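Local coordinates for iron transport multicopper oxidase FET3 (Saccharomyces cerevisiae, PDB 1ZPU), which oxidises ferrous iron to ferric iron with molecular oxygen for high-affinity iron uptake, using four copper ions per monomer, and also oxidises cuprous ions, at residues P85-L90 with C500-V505; P23-N28 with D109-D114; E363-G366 with H370-I373; V352-D357 with A512-D517. One frame throughout, in Å; residues are numbered along the deposited sequence.

Contact 1: P85-L90 with C500-V505. With NAG (2-acetamido-2-deoxy-beta-D-glucopyranose), chain J.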
# COMPACT_ATOMS: atom_id res chain seq x y z
N PRO A 85 -12.42 -19.15 7.83
CA PRO A 85 -12.40 -19.39 9.27
C PRO A 85 -12.01 -20.82 9.62
O PRO A 85 -12.58 -21.77 9.08
CB PRO A 85 -13.84 -19.11 9.69
CG PRO A 85 -14.34 -18.13 8.70
CD PRO A 85 -13.66 -18.46 7.40
N GLY A 86 -11.03 -20.97 10.51
CA GLY A 86 -10.52 -22.27 10.93
C GLY A 86 -9.26 -22.71 10.20
O GLY A 86 -8.48 -23.51 10.72
N SER A 87 -9.06 -22.19 8.99
CA SER A 87 -7.95 -22.59 8.13
C SER A 87 -6.63 -21.89 8.46
O SER A 87 -6.61 -20.82 9.07
CB SER A 87 -8.32 -22.44 6.66
OG SER A 87 -9.32 -23.38 6.28
N THR A 88 -5.53 -22.52 8.06
CA THR A 88 -4.19 -22.02 8.32
C THR A 88 -3.41 -21.97 7.01
O THR A 88 -3.18 -23.00 6.39
CB THR A 88 -3.41 -22.97 9.28
OG1 THR A 88 -4.12 -23.11 10.52
CG2 THR A 88 -2.00 -22.44 9.55
N MET A 89 -2.99 -20.78 6.61
CA MET A 89 -2.11 -20.66 5.46
C MET A 89 -0.66 -20.43 5.89
O MET A 89 -0.40 -19.67 6.82
CB MET A 89 -2.62 -19.60 4.48
CG MET A 89 -1.59 -19.09 3.47
SD MET A 89 -2.19 -18.62 1.84
CE MET A 89 -3.81 -17.99 2.18
N LEU A 90 0.26 -21.13 5.24
CA LEU A 90 1.67 -20.94 5.49
C LEU A 90 2.26 -20.02 4.43
O LEU A 90 2.24 -20.34 3.24
CB LEU A 90 2.41 -22.28 5.53
CG LEU A 90 3.94 -22.23 5.59
CD1 LEU A 90 4.47 -21.51 6.84
CD2 LEU A 90 4.49 -23.63 5.51
N CYS A 500 -7.57 -23.57 -0.24
CA CYS A 500 -8.59 -23.47 -1.29
C CYS A 500 -9.74 -24.44 -1.14
O CYS A 500 -10.89 -24.02 -1.19
CB CYS A 500 -7.96 -23.62 -2.67
SG CYS A 500 -7.52 -22.06 -3.42
N GLN A 501 -9.45 -25.73 -0.94
CA GLN A 501 -10.50 -26.74 -0.74
C GLN A 501 -11.34 -26.41 0.48
O GLN A 501 -12.56 -26.56 0.46
CB GLN A 501 -9.93 -28.15 -0.58
CG GLN A 501 -9.25 -28.71 -1.79
CD GLN A 501 -8.18 -29.71 -1.41
OE1 GLN A 501 -7.17 -29.35 -0.81
NE2 GLN A 501 -8.40 -30.99 -1.76
N SER A 502 -10.67 -25.98 1.55
CA SER A 502 -11.31 -25.65 2.80
C SER A 502 -12.22 -24.43 2.64
O SER A 502 -13.15 -24.22 3.42
CB SER A 502 -10.22 -25.35 3.84
OG SER A 502 -10.65 -25.60 5.16
N CYS A 503 -11.93 -23.64 1.61
CA CYS A 503 -12.65 -22.41 1.29
C CYS A 503 -13.72 -22.64 0.23
O CYS A 503 -14.51 -21.74 -0.08
CB CYS A 503 -11.65 -21.39 0.75
SG CYS A 503 -12.27 -19.72 0.56
N SER A 504 -13.74 -23.86 -0.32
CA SER A 504 -14.52 -24.22 -1.51
C SER A 504 -14.34 -23.24 -2.68
O SER A 504 -15.31 -22.72 -3.24
CB SER A 504 -16.00 -24.41 -1.16
OG SER A 504 -16.17 -25.40 -0.16
N VAL A 505 -13.08 -22.97 -3.02
CA VAL A 505 -12.69 -22.16 -4.18
C VAL A 505 -11.85 -23.04 -5.11
O VAL A 505 -10.89 -23.69 -4.66
CB VAL A 505 -11.85 -20.92 -3.76
CG1 VAL A 505 -11.26 -20.20 -4.97
CG2 VAL A 505 -12.68 -19.95 -2.92
C1 NAG J . -18.21 -16.74 -1.94
C2 NAG J . -19.24 -17.76 -2.42
C3 NAG J . -19.47 -17.61 -3.94
C4 NAG J . -19.73 -16.14 -4.30
C5 NAG J . -18.71 -15.21 -3.63
C6 NAG J . -18.90 -13.72 -3.91
C7 NAG J . -18.07 -20.03 -2.33
C8 NAG J . -17.08 -19.75 -3.43
N2 NAG J . -18.93 -19.08 -1.91
O3 NAG J . -20.53 -18.45 -4.36
O4 NAG J . -19.74 -15.95 -5.71
O5 NAG J . -18.73 -15.46 -2.25
O6 NAG J . -18.37 -12.94 -2.84
O7 NAG J . -18.09 -21.15 -1.80
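S87 sets its hydroxyl anti to the carbonyl carbon (chi1 -68°), while S502 swings its own anti to the backbone N (chi1 -153°), and the two torsions aim the oxygens at each other between the turn leading into strand 88-94 and the C-terminal end of helix 494-502. That helix finishes in a Schellman motif, and it packs beside an outermost strand of the first cupredoxin-like domain. The contact is narrow: S502 OG donates to S87 OG over 2.8 Å, and the other close approach is that of S502 CB to S87 OG at 3.3 Å. S87 is buried and S502 lies at the surface, so the bond spans the margin of the interface. Replacing S87 with an alanine would probably leave S502 OG without this acceptor and the last turn of the helix less firmly tied to the residue just before the strand.

Further along, N495 bonds through its side chain to T88 O and L90 N, and M89 packs on H496 and V499 of the same helix. C500 is joined to C81 by a disulfide, a covalent tie between the helix and the first domain.

At the helix end the chain turns through a positive phi at S504 (49°). The two bonds of the cap run from V505 N to C500 O and from S504 N to Q501 O, each 3.0 Å long. Just beyond, the glycan of N56 comes alongside the turn, the acetamido methyl C8 of its NAG lying 3.5 Å from S504 O.

Contact 2: P23-N28 with D109-D114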
# COMPACT_ATOMS: atom_id res chain seq x y z
N PRO A 23 -13.78 -3.02 19.27
CA PRO A 23 -13.08 -4.24 18.88
C PRO A 23 -12.01 -3.98 17.83
O PRO A 23 -12.25 -3.27 16.86
CB PRO A 23 -14.20 -5.14 18.30
CG PRO A 23 -15.46 -4.53 18.71
CD PRO A 23 -15.19 -3.05 18.87
N VAL A 24 -10.84 -4.57 18.03
CA VAL A 24 -9.76 -4.52 17.06
C VAL A 24 -9.30 -5.94 16.74
O VAL A 24 -9.60 -6.87 17.51
CB VAL A 24 -8.58 -3.64 17.58
CG1 VAL A 24 -9.03 -2.21 17.82
CG2 VAL A 24 -8.00 -4.19 18.86
N ILE A 25 -8.60 -6.11 15.61
CA ILE A 25 -8.09 -7.44 15.22
C ILE A 25 -6.77 -7.78 15.93
O ILE A 25 -5.74 -7.13 15.73
CB ILE A 25 -7.92 -7.61 13.70
CG1 ILE A 25 -9.12 -7.03 12.95
CG2 ILE A 25 -7.80 -9.10 13.36
CD1 ILE A 25 -9.13 -7.30 11.45
N THR A 26 -6.82 -8.82 16.76
CA THR A 26 -5.67 -9.21 17.55
C THR A 26 -4.82 -10.29 16.90
O THR A 26 -5.30 -11.01 16.03
CB THR A 26 -6.13 -9.66 18.94
OG1 THR A 26 -7.17 -10.63 18.79
CG2 THR A 26 -6.66 -8.47 19.71
N CYS A 27 -3.57 -10.39 17.32
CA CYS A 27 -2.69 -11.47 16.95
C CYS A 27 -2.40 -12.31 18.19
O CYS A 27 -1.76 -11.83 19.13
CB CYS A 27 -1.39 -10.89 16.40
SG CYS A 27 -0.10 -12.12 16.10
N ASN A 28 -2.88 -13.56 18.21
CA ASN A 28 -2.78 -14.43 19.41
C ASN A 28 -3.28 -13.75 20.68
O ASN A 28 -2.69 -13.89 21.74
CB ASN A 28 -1.35 -14.93 19.62
CG ASN A 28 -0.82 -15.71 18.43
OD1 ASN A 28 -1.57 -16.19 17.58
ND2 ASN A 28 0.49 -15.86 18.38
N ASP A 109 -10.97 -7.33 3.06
CA ASP A 109 -11.89 -6.20 2.79
C ASP A 109 -11.29 -4.88 3.31
O ASP A 109 -10.49 -4.24 2.62
CB ASP A 109 -13.27 -6.48 3.41
CG ASP A 109 -14.11 -7.55 2.59
OD1 ASP A 109 -14.72 -7.16 1.55
OD2 ASP A 109 -14.20 -8.75 3.02
N GLY A 110 -11.65 -4.47 4.52
CA GLY A 110 -11.05 -3.29 5.11
C GLY A 110 -10.23 -3.72 6.30
O GLY A 110 -9.63 -2.89 7.01
N GLN A 111 -10.23 -5.03 6.51
CA GLN A 111 -9.50 -5.70 7.57
C GLN A 111 -8.30 -4.91 8.15
O GLN A 111 -8.26 -4.66 9.34
CB GLN A 111 -9.10 -7.07 7.05
CG GLN A 111 -8.95 -8.13 8.09
CD GLN A 111 -9.57 -9.44 7.64
OE1 GLN A 111 -8.88 -10.41 7.32
NE2 GLN A 111 -10.90 -9.47 7.60
N TYR A 112 -7.32 -4.50 7.35
CA TYR A 112 -6.14 -3.88 8.00
C TYR A 112 -6.40 -2.57 8.77
O TYR A 112 -5.72 -2.31 9.77
CB TYR A 112 -4.87 -3.81 7.13
CG TYR A 112 -4.67 -2.60 6.25
CD1 TYR A 112 -4.15 -1.39 6.75
CD2 TYR A 112 -4.91 -2.68 4.88
CE1 TYR A 112 -3.93 -0.29 5.91
CE2 TYR A 112 -4.69 -1.61 4.04
CZ TYR A 112 -4.21 -0.43 4.55
OH TYR A 112 -4.03 0.60 3.65
N GLU A 113 -7.36 -1.76 8.33
CA GLU A 113 -7.79 -0.62 9.16
C GLU A 113 -8.23 -1.04 10.54
O GLU A 113 -8.09 -0.29 11.48
CB GLU A 113 -8.92 0.19 8.51
CG GLU A 113 -8.41 1.37 7.66
CD GLU A 113 -8.08 2.63 8.45
OE1 GLU A 113 -7.41 2.61 9.52
OE2 GLU A 113 -8.49 3.70 7.98
N ASP A 114 -8.77 -2.24 10.67
CA ASP A 114 -9.23 -2.71 11.96
C ASP A 114 -8.12 -3.35 12.78
O ASP A 114 -8.39 -4.07 13.75
CB ASP A 114 -10.45 -3.63 11.79
CG ASP A 114 -11.73 -2.87 11.38
OD1 ASP A 114 -11.78 -1.62 11.54
OD2 ASP A 114 -12.68 -3.52 10.89
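I25 meets D114 through both backbone and side chain, and here the packing is close. I25 N donates to D114 O at 2.8 Å in a nearly straight bond (168° at the hydrogen) that arrives almost along the C=O axis. With CG1 anti to its carbonyl carbon, the I25 side chain runs over the loop: CG1 lies 3.8 Å from D114 CB, and CD1 comes to 3.5 Å from Q111 CG, the two side chains crossing at about a right angle. An alanine in place of I25 would probably keep the backbone bond but open a gap against D114 CB and Q111 CG.

In the cupredoxin fold of the first domain, strand 22-27 is an outermost strand of its sheet, and the loop leads from the copper ligands H105 and H107 into a short 3-10 turn at Y112 and E113. D114 N bonds to Q111 O at 2.8 Å, closing the turn that presents D114 O. The D114 carboxylate has other partners, a salt bridge to R22 and a bond from V147 N.

Contact is thinner toward P23, which is partly exposed: V24 offers little more than CA, 3.6 Å from D114 O. On the open side the loop runs out to D109, which touches a NAG.

Contact 3: E363-G366 with H370-I373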
# COMPACT_ATOMS: atom_id res chain seq x y z
N GLU A 363 -7.56 -13.46 -22.92
CA GLU A 363 -8.99 -13.73 -22.85
C GLU A 363 -9.37 -14.62 -21.66
O GLU A 363 -10.43 -14.42 -21.06
CB GLU A 363 -9.46 -14.37 -24.15
CG GLU A 363 -10.95 -14.38 -24.32
CD GLU A 363 -11.39 -15.09 -25.58
OE1 GLU A 363 -11.12 -16.31 -25.72
OE2 GLU A 363 -12.03 -14.43 -26.43
N ILE A 364 -8.51 -15.58 -21.34
CA ILE A 364 -8.82 -16.62 -20.34
C ILE A 364 -8.83 -16.11 -18.91
O ILE A 364 -9.33 -16.79 -18.01
CB ILE A 364 -7.88 -17.84 -20.41
CG1 ILE A 364 -6.45 -17.46 -20.03
CG2 ILE A 364 -7.94 -18.49 -21.79
CD1 ILE A 364 -5.71 -18.52 -19.25
N TYR A 365 -8.26 -14.93 -18.70
CA TYR A 365 -8.19 -14.37 -17.36
C TYR A 365 -9.41 -13.52 -17.02
O TYR A 365 -9.55 -13.05 -15.89
CB TYR A 365 -6.91 -13.57 -17.16
CG TYR A 365 -5.66 -14.38 -17.35
CD1 TYR A 365 -4.99 -14.39 -18.56
CD2 TYR A 365 -5.13 -15.13 -16.29
CE1 TYR A 365 -3.84 -15.12 -18.74
CE2 TYR A 365 -3.97 -15.86 -16.46
CZ TYR A 365 -3.33 -15.85 -17.69
OH TYR A 365 -2.18 -16.57 -17.88
N GLY A 366 -10.30 -13.32 -18.00
CA GLY A 366 -11.55 -12.60 -17.78
C GLY A 366 -11.58 -11.21 -18.38
O GLY A 366 -10.53 -10.61 -18.65
N HIS A 370 -9.63 -6.78 -15.54
CA HIS A 370 -8.60 -5.86 -16.03
C HIS A 370 -7.19 -6.44 -15.99
O HIS A 370 -6.30 -5.89 -15.33
CB HIS A 370 -8.62 -4.51 -15.30
CG HIS A 370 -8.51 -3.35 -16.23
ND1 HIS A 370 -8.86 -2.07 -15.86
CD2 HIS A 370 -8.13 -3.28 -17.53
CE1 HIS A 370 -8.68 -1.25 -16.89
NE2 HIS A 370 -8.24 -1.97 -17.92
N THR A 371 -7.00 -7.55 -16.71
CA THR A 371 -5.72 -8.23 -16.73
C THR A 371 -4.91 -7.88 -17.97
O THR A 371 -5.44 -7.84 -19.07
CB THR A 371 -5.87 -9.76 -16.59
OG1 THR A 371 -6.10 -10.08 -15.21
CG2 THR A 371 -4.63 -10.48 -17.02
N PHE A 372 -3.63 -7.59 -17.76
CA PHE A 372 -2.68 -7.39 -18.84
C PHE A 372 -1.58 -8.43 -18.76
O PHE A 372 -1.17 -8.83 -17.66
CB PHE A 372 -2.04 -6.01 -18.74
CG PHE A 372 -3.02 -4.89 -18.88
CD1 PHE A 372 -3.81 -4.50 -17.79
CD2 PHE A 372 -3.15 -4.22 -20.09
CE1 PHE A 372 -4.71 -3.46 -17.91
CE2 PHE A 372 -4.04 -3.17 -20.22
CZ PHE A 372 -4.83 -2.79 -19.13
N ILE A 373 -1.11 -8.88 -19.92
CA ILE A 373 0.01 -9.81 -19.96
C ILE A 373 1.29 -9.10 -20.37
O ILE A 373 1.33 -8.39 -21.37
CB ILE A 373 -0.26 -11.02 -20.87
CG1 ILE A 373 -1.57 -11.69 -20.44
CG2 ILE A 373 0.90 -12.01 -20.80
CD1 ILE A 373 -1.97 -12.85 -21.30
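Y365 and T371 meet through carbon atoms, and the contact is mainly carbon packing, with no hydrogen bond between the two segments. T371 carries its methyl anti to the backbone N, with OG1 anti to the carbonyl carbon (chi1 -79°). CG2 therefore faces the root of the tyrosine, 3.8 Å from Y365 CB and 4.0 Å from Y365 CG. Farther out along the ring, I373 extends its chain (chi2 177°) to place CD1 3.9 Å from Y365 CE1. The isoleucine crosses the tyrosine at about a right angle, whereas the threonine meets it on a slant. Both methyl groups approach the ring obliquely. Within its own segment Y365 is packed by I364, whose CG1 sits 3.6 Å above one ring face, offset toward the rim.

The polar interactions are local or lead elsewhere. Segment 363-366 closes a 3-10 turn with a bond from G366 N to E363 O, 3.3 Å long. The Y365 hydroxyl bonds to A359 O, which helps hold the far end of the ring, while T371 packs at its root and I373 at CE1.

Only three residues separate the segments, so the chain folds back from the turn into strand 371-374 of the third cupredoxin-like domain. That strand is outermost in its sheet and runs parallel to strand 474-479, with the backbone of F372 bonding to V476 and V478. Y365 fills the space between it and two helices, touching T348, T351 and V352 of helix 348-352 and, together with I373, P481 of helix 481-486.

Contact 4: V352-D357 with A512-D517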
# COMPACT_ATOMS: atom_id res chain seq x y z
N VAL A 352 -3.20 -19.53 -14.45
CA VAL A 352 -1.91 -19.60 -15.17
C VAL A 352 -1.17 -20.93 -14.92
O VAL A 352 -0.57 -21.50 -15.84
CB VAL A 352 -0.97 -18.35 -14.97
CG1 VAL A 352 -1.52 -17.39 -13.95
CG2 VAL A 352 0.47 -18.75 -14.65
N LEU A 353 -1.27 -21.44 -13.70
CA LEU A 353 -0.62 -22.70 -13.35
C LEU A 353 -1.35 -23.95 -13.85
O LEU A 353 -0.88 -25.07 -13.63
CB LEU A 353 -0.37 -22.79 -11.85
CG LEU A 353 0.70 -21.82 -11.35
CD1 LEU A 353 0.81 -21.87 -9.84
CD2 LEU A 353 2.06 -22.09 -12.00
N SER A 354 -2.49 -23.77 -14.52
CA SER A 354 -3.22 -24.93 -15.05
C SER A 354 -3.82 -24.72 -16.44
O SER A 354 -4.65 -25.50 -16.88
CB SER A 354 -4.30 -25.40 -14.06
OG SER A 354 -5.18 -24.33 -13.75
N SER A 355 -3.38 -23.66 -17.12
CA SER A 355 -3.82 -23.36 -18.48
C SER A 355 -2.83 -23.86 -19.52
O SER A 355 -3.11 -23.82 -20.72
CB SER A 355 -3.99 -21.84 -18.65
OG SER A 355 -2.79 -21.15 -18.35
N GLY A 356 -1.67 -24.32 -19.07
CA GLY A 356 -0.62 -24.81 -19.95
C GLY A 356 -0.12 -23.77 -20.93
O GLY A 356 0.40 -22.73 -20.54
N ASP A 357 -0.30 -24.04 -22.21
CA ASP A 357 0.23 -23.18 -23.26
C ASP A 357 -0.71 -22.04 -23.65
O ASP A 357 -0.38 -21.23 -24.52
CB ASP A 357 0.66 -24.02 -24.47
CG ASP A 357 1.88 -24.88 -24.17
OD1 ASP A 357 2.09 -25.91 -24.86
OD2 ASP A 357 2.64 -24.53 -23.22
N ALA A 512 -14.85 -22.02 -15.94
CA ALA A 512 -14.98 -23.34 -16.61
C ALA A 512 -13.92 -24.38 -16.25
O ALA A 512 -12.75 -24.06 -16.03
CB ALA A 512 -15.11 -23.19 -18.16
N ALA A 513 -14.36 -25.64 -16.23
CA ALA A 513 -13.59 -26.77 -15.71
C ALA A 513 -12.50 -27.25 -16.66
O ALA A 513 -12.60 -28.36 -17.21
CB ALA A 513 -14.55 -27.94 -15.36
N ASN A 514 -11.46 -26.43 -16.84
CA ASN A 514 -10.34 -26.78 -17.73
C ASN A 514 -10.81 -27.40 -19.05
O ASN A 514 -10.16 -28.31 -19.58
CB ASN A 514 -9.39 -27.80 -17.05
CG ASN A 514 -8.39 -27.15 -16.10
OD1 ASN A 514 -8.56 -26.01 -15.64
ND2 ASN A 514 -7.33 -27.90 -15.78
N THR A 515 -11.93 -26.91 -19.58
CA THR A 515 -12.63 -27.64 -20.64
C THR A 515 -12.62 -26.94 -22.01
O THR A 515 -12.30 -27.58 -23.01
CB THR A 515 -14.05 -28.11 -20.18
OG1 THR A 515 -14.75 -28.76 -21.26
CG2 THR A 515 -14.87 -26.92 -19.62
N LEU A 516 -12.96 -25.65 -22.05
CA LEU A 516 -12.90 -24.89 -23.30
C LEU A 516 -12.08 -23.62 -23.09
O LEU A 516 -11.67 -22.96 -24.05
CB LEU A 516 -14.30 -24.54 -23.83
CG LEU A 516 -14.41 -24.13 -25.30
CD1 LEU A 516 -15.20 -25.16 -26.14
CD2 LEU A 516 -15.03 -22.74 -25.43
N ASP A 517 -11.86 -23.29 -21.82
CA ASP A 517 -11.07 -22.12 -21.43
C ASP A 517 -11.60 -20.77 -21.94
O ASP A 517 -11.03 -19.71 -21.61
CB ASP A 517 -9.57 -22.31 -21.74
CG ASP A 517 -8.77 -22.87 -20.54
OD1 ASP A 517 -9.38 -23.30 -19.53
OD2 ASP A 517 -7.51 -22.90 -20.60
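S354 OG lies within bonding distance of two backbone carbonyls, M350 O of the preceding helix and E508 O of the C-terminal tail, which must share its single proton, and the same residue turns its own carbonyl toward N514. That second approach is looser: N514 CG stands 4.2 Å from S354 O, and no hydrogen bond joins the two segments. N514 sets CG anti to its carbonyl carbon (chi1 -82°), which sends the amide group across to the serine.

D517 OD2 comes 4.2 Å from S355 CB, the carboxylate meeting a methylene and not a donor. S355 OG takes the crowded position between its backbone N and carbonyl carbon (chi1 57°), turned back to the end of helix 348-352, where T351 O and V352 O both offer it a weak bond. Behind this loop Q485 of helix 481-486 bonds through NE2 to both V352 O and G356 O.

Far from the copper sites the two segments pack lightly, the tail lying against the helix end and the loop that follows it. An inverse gamma turn centred on A513, closed by N514 N bonding to A512 O at 2.8 Å, leads into N514, the residue that touches S354.

Overall arrangement
Contacts 1 and 2 both reach the sheet whose outermost strands are 22-27 and 88-94; their centres are 19 Å apart and their nearest atoms about 9 Å. Contact 2 comes closest to the copper sites, with the side chain of Q111 about 12 Å from a copper ion and about 8 Å from those of H105 and H107. Contacts 3 and 4 touch where the C-terminal tail meets the third domain, centres 13 Å apart: I364 CG2 lies 3.3 Å from D517 O, and Y365 OH 3.6 Å from V352 CB. Contacts 1 and 4, centres 22 Å apart, bring the C-terminal part against the first domain, then the third. Contacts 2 and 4 lie farthest apart, centres 36 Å.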